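Local coordinates for polyhedrin (Antheraea mylitta cypovirus 4, PDB 5A8S), which forms the crystalline matrix of the viral polyhedra, the microcrystalline occlusion bodies that probably protect embedded cypovirus particles outside the insect host, at residues I22-R25 with Q26-A30; D221-D224 with Y225-A229. One frame throughout, in Å; residues are numbered along the deposited sequence.

Interaction 1 (I22-R25 with Q26-A30)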
loop_
_atom_site.group_PDB
_atom_site.type_symbol
_atom_site.label_atom_id
_atom_site.label_comp_id
_atom_site.label_asym_id
_atom_site.label_seq_id
_atom_site.Cartn_x
_atom_site.Cartn_y
_atom_site.Cartn_z
ATOM N N ILE A 22 -37.695 -8.661 8.923
ATOM C CA ILE A 22 -36.815 -7.621 9.442
ATOM C C ILE A 22 -35.358 -7.994 9.200
ATOM O O ILE A 22 -34.549 -7.143 8.847
ATOM C CB ILE A 22 -37.020 -7.414 10.954
ATOM C CG1 ILE A 22 -38.334 -6.674 11.219
ATOM C CG2 ILE A 22 -35.857 -6.657 11.557
ATOM C CD1 ILE A 22 -38.427 -5.338 10.530
ATOM N N ILE A 23 -35.023 -9.262 9.407
ATOM C CA ILE A 23 -33.652 -9.720 9.219
ATOM C C ILE A 23 -33.246 -9.591 7.754
ATOM O O ILE A 23 -32.125 -9.187 7.456
ATOM C CB ILE A 23 -33.473 -11.164 9.689
ATOM C CG1 ILE A 23 -33.437 -11.201 11.223
ATOM C CG2 ILE A 23 -32.184 -11.762 9.124
ATOM C CD1 ILE A 23 -33.814 -12.535 11.814
ATOM N N THR A 24 -34.162 -9.929 6.853
ATOM C CA THR A 24 -33.915 -9.791 5.421
ATOM C C THR A 24 -33.609 -8.329 5.108
ATOM O O THR A 24 -32.684 -8.025 4.362
ATOM C CB THR A 24 -35.121 -10.279 4.588
ATOM O OG1 THR A 24 -35.387 -11.649 4.906
ATOM C CG2 THR A 24 -34.839 -10.174 3.092
ATOM N N ARG A 25 -34.371 -7.424 5.705
ATOM C CA ARG A 25 -34.151 -5.996 5.493
ATOM C C ARG A 25 -32.859 -5.493 6.132
ATOM O O ARG A 25 -32.219 -4.594 5.585
ATOM C CB ARG A 25 -35.339 -5.183 6.005
ATOM C CG ARG A 25 -36.492 -5.152 5.025
ATOM C CD ARG A 25 -37.222 -3.831 5.098
ATOM N NE ARG A 25 -38.381 -3.933 5.965
ATOM C CZ ARG A 25 -38.936 -2.912 6.606
ATOM N NH1 ARG A 25 -38.438 -1.683 6.494
ATOM N NH2 ARG A 25 -39.993 -3.123 7.370
ATOM N N GLN A 26 -32.471 -6.069 7.276
ATOM C CA GLN A 26 -31.202 -5.716 7.913
ATOM C C GLN A 26 -30.027 -6.076 7.020
ATOM O O GLN A 26 -29.082 -5.315 6.888
ATOM C CB GLN A 26 -31.005 -6.455 9.237
ATOM C CG GLN A 26 -31.928 -6.040 10.332
ATOM C CD GLN A 26 -31.616 -6.751 11.629
ATOM O OE1 GLN A 26 -31.223 -7.920 11.635
ATOM N NE2 GLN A 26 -31.783 -6.048 12.738
ATOM N N ILE A 27 -30.074 -7.259 6.429
ATOM C CA ILE A 27 -28.990 -7.690 5.559
ATOM C C ILE A 27 -28.917 -6.767 4.342
ATOM O O ILE A 27 -27.829 -6.469 3.841
ATOM C CB ILE A 27 -29.162 -9.167 5.159
ATOM C CG1 ILE A 27 -28.791 -10.054 6.357
ATOM C CG2 ILE A 27 -28.279 -9.522 3.964
ATOM C CD1 ILE A 27 -29.279 -11.476 6.259
ATOM N N ASN A 28 -30.073 -6.281 3.897
ATOM C CA ASN A 28 -30.136 -5.436 2.703
ATOM C C ASN A 28 -29.836 -3.963 2.948
ATOM O O ASN A 28 -29.551 -3.241 1.998
ATOM C CB ASN A 28 -31.507 -5.548 2.026
ATOM C CG ASN A 28 -31.638 -6.797 1.188
ATOM O OD1 ASN A 28 -30.714 -7.174 0.470
ATOM N ND2 ASN A 28 -32.784 -7.451 1.278
ATOM N N THR A 29 -29.910 -3.503 4.196
ATOM C CA THR A 29 -29.706 -2.082 4.456
ATOM C C THR A 29 -28.573 -1.771 5.440
ATOM O O THR A 29 -28.136 -0.629 5.532
ATOM C CB THR A 29 -31.000 -1.400 4.941
ATOM O OG1 THR A 29 -31.412 -1.968 6.184
ATOM C CG2 THR A 29 -32.111 -1.562 3.911
ATOM N N ALA A 30 -28.090 -2.771 6.166
ATOM C CA ALA A 30 -26.959 -2.553 7.061
ATOM C C ALA A 30 -25.745 -2.037 6.284
ATOM O O ALA A 30 -24.946 -1.261 6.804
ATOM C CB ALA A 30 -26.602 -3.837 7.808
#
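Q26 opens the second half of this helical stretch by donating its backbone N to I22 O (2.8 Å), one turn back. Its side chain then folds back along the helix: with CG beside its own backbone N (chi1 -69°), the first methylenes lie against the I22 carbonyl, CG 3.2 Å from I22 O. The extended remainder carries the amide towards I23, whose CG1 lies 4.0 Å from Q26 OE1, a loose van der Waals contact between a methylene and the amide oxygen. I27 repeats the backbone step with a straighter bond to I23 O (N-H...O angle 161°). Its CD1 meets I23 CG2 at 4.1 Å, the two isoleucine branches passing at a slant; beyond them I27 packs on A246 and on R145 of the second subunit. N28 donates its backbone N to T24 O, and its side chain runs alongside that of T24, both pointing the same way, with ND2 3.9 Å from T24 CG2. The polar ends of this pair are engaged outside the stretch: N28 OD1 accepts from A246 N, and T24 OG1 bonds back to Q20 O. T29 reaches R25 O twice, weakly through its backbone N and through OG1, which donates over 2.8 Å. The hydroxyl sits between backbone N and carbonyl carbon (chi1 63°), which turns it back down the helix, and it approaches from above the plane of the R25 carbonyl. A30 N closes on Q26 O. The i to i+4 ladder is that of an alpha-helix, the T29 hydroxyl bond a recurrent feature of helical threonines, here in the later turns of surface helix 15-29.

Interaction 2 (D221-D224 with Y225-A229)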
loop_
_atom_site.group_PDB
_atom_site.type_symbol
_atom_site.label_atom_id
_atom_site.label_comp_id
_atom_site.label_asym_id
_atom_site.label_seq_id
_atom_site.Cartn_x
_atom_site.Cartn_y
_atom_site.Cartn_z
ATOM N N ASP A 221 -16.121 -23.003 -9.653
ATOM C CA ASP A 221 -15.614 -22.696 -8.322
ATOM C C ASP A 221 -15.659 -21.185 -8.085
ATOM O O ASP A 221 -15.860 -20.742 -6.956
ATOM C CB ASP A 221 -14.194 -23.237 -8.147
ATOM C CG ASP A 221 -14.136 -24.776 -8.105
ATOM O OD1 ASP A 221 -15.147 -25.467 -8.383
ATOM O OD2 ASP A 221 -13.055 -25.304 -7.786
ATOM N N VAL A 222 -15.482 -20.401 -9.145
ATOM C CA VAL A 222 -15.575 -18.940 -9.042
ATOM C C VAL A 222 -16.989 -18.570 -8.641
ATOM O O VAL A 222 -17.221 -17.691 -7.811
ATOM C CB VAL A 222 -15.261 -18.245 -10.397
ATOM C CG1 VAL A 222 -15.513 -16.736 -10.321
ATOM C CG2 VAL A 222 -13.811 -18.510 -10.819
ATOM N N ILE A 223 -17.946 -19.249 -9.252
ATOM C CA ILE A 223 -19.343 -18.924 -9.059
ATOM C C ILE A 223 -19.729 -19.297 -7.637
ATOM O O ILE A 223 -20.440 -18.555 -6.949
ATOM C CB ILE A 223 -20.215 -19.651 -10.099
ATOM C CG1 ILE A 223 -19.991 -19.033 -11.486
ATOM C CG2 ILE A 223 -21.689 -19.567 -9.725
ATOM C CD1 ILE A 223 -20.503 -19.896 -12.623
ATOM N N ASP A 224 -19.220 -20.432 -7.177
ATOM C CA ASP A 224 -19.414 -20.803 -5.791
ATOM C C ASP A 224 -18.853 -19.758 -4.824
ATOM O O ASP A 224 -19.502 -19.400 -3.841
ATOM C CB ASP A 224 -18.759 -22.133 -5.495
ATOM C CG ASP A 224 -19.064 -22.592 -4.107
ATOM O OD1 ASP A 224 -20.230 -22.960 -3.874
ATOM O OD2 ASP A 224 -18.163 -22.543 -3.248
ATOM N N TYR A 225 -17.646 -19.276 -5.106
ATOM C CA TYR A 225 -17.023 -18.250 -4.277
ATOM C C TYR A 225 -17.916 -17.021 -4.227
ATOM O O TYR A 225 -18.098 -16.432 -3.164
ATOM C CB TYR A 225 -15.644 -17.874 -4.817
ATOM C CG TYR A 225 -14.846 -16.987 -3.885
ATOM C CD1 TYR A 225 -14.039 -17.543 -2.900
ATOM C CD2 TYR A 225 -14.891 -15.604 -3.991
ATOM C CE1 TYR A 225 -13.298 -16.749 -2.040
ATOM C CE2 TYR A 225 -14.147 -14.791 -3.134
ATOM C CZ TYR A 225 -13.358 -15.373 -2.159
ATOM O OH TYR A 225 -12.618 -14.599 -1.290
ATOM N N ALA A 226 -18.498 -16.652 -5.368
ATOM C CA ALA A 226 -19.334 -15.444 -5.441
ATOM C C ALA A 226 -20.593 -15.573 -4.590
ATOM O O ALA A 226 -21.017 -14.611 -3.957
ATOM C CB ALA A 226 -19.708 -15.129 -6.886
ATOM N N LYS A 227 -21.186 -16.765 -4.576
ATOM C CA LYS A 227 -22.391 -16.999 -3.793
ATOM C C LYS A 227 -22.063 -17.115 -2.303
ATOM O O LYS A 227 -22.862 -16.737 -1.450
ATOM C CB LYS A 227 -23.127 -18.242 -4.306
ATOM C CG LYS A 227 -23.902 -17.974 -5.593
ATOM C CD LYS A 227 -24.748 -19.160 -6.038
ATOM C CE LYS A 227 -23.947 -20.446 -6.051
ATOM N NZ LYS A 227 -22.611 -20.248 -6.644
ATOM N N MET A 228 -20.871 -17.621 -1.998
ATOM C CA MET A 228 -20.383 -17.666 -0.628
ATOM C C MET A 228 -20.193 -16.254 -0.068
ATOM O O MET A 228 -20.533 -15.969 1.094
ATOM C CB MET A 228 -19.049 -18.413 -0.591
ATOM C CG MET A 228 -18.409 -18.471 0.778
ATOM S SD MET A 228 -16.721 -19.096 0.682
ATOM C CE MET A 228 -15.810 -17.605 0.284
ATOM N N ALA A 229 -19.658 -15.372 -0.910
ATOM C CA ALA A 229 -19.293 -14.013 -0.508
ATOM C C ALA A 229 -20.416 -12.994 -0.738
ATOM O O ALA A 229 -20.259 -11.811 -0.422
ATOM C CB ALA A 229 -18.050 -13.580 -1.267
HETATM O O HOH W 1 -22.247 -23.267 -5.763
#
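Four successive i to i+4 backbone bonds, from Y225, A226, K227 and M228 to D221, V222, I223 and D224, wind 221-228 into regular alpha-helix, with N to O distances running from 2.9 Å for A226 N to V222 O up to 3.1 Å for K227 N to I223 O. The I223 carbonyl is gripped a second time, by the ammonium of K227: NZ lies 2.8 Å from I223 O, stands above the carbonyl plane and arrives on the face opposite to K227 N. Bends at chi3 and chi4 (-49° and -44°) curl the lysine back over the preceding turn to get there, and NZ also comes within 3.3 Å of I223 CG2. The D224 carboxylate stays beyond salt-bridge range, OD1 being 4.5 Å from K227 NZ. A water spans the interval instead, donating to D224 OD1 and accepting a weak bond from NZ. The lysine charge would probably still favour an ionised aspartate. D224 CG, anti to its backbone N (chi1 -174°), directs the carboxylate outwards, where OD2 is bonded to H98 NE2 of the second subunit. On another flank Y225 CB rests 3.4 Å from V222 O, while the phenol leads away to bond D55 through OH and to meet F216 edge-to-face. Helix 219-228 packs against two sheets: V222 and Y225 face strands 38-45 and 210-216 of the six-stranded antiparallel sheet, I223 and A226 pack on the short hairpin 233-234/240-242, where V222 also touches Y233, and D224 and M228 meet the second subunit.

How the interactions relate
Interaction 1 lies near the start of the chain, on helix 15-29, and interaction 2 near its end, on helix 219-228, with most of the strands coming between them. Their centres lie about 21 Å apart and their nearest atoms about 9 Å, so the two do not touch. The centre of the first is about 23 Å from that of the chain, out on the surface; that of the second, at about 13 Å, is partly buried against the main antiparallel sheet. An outlying helix and a sheet-packed one therefore both touch the second subunit and probably contribute to subunit association, consistent with a protein that builds crystalline occlusion bodies.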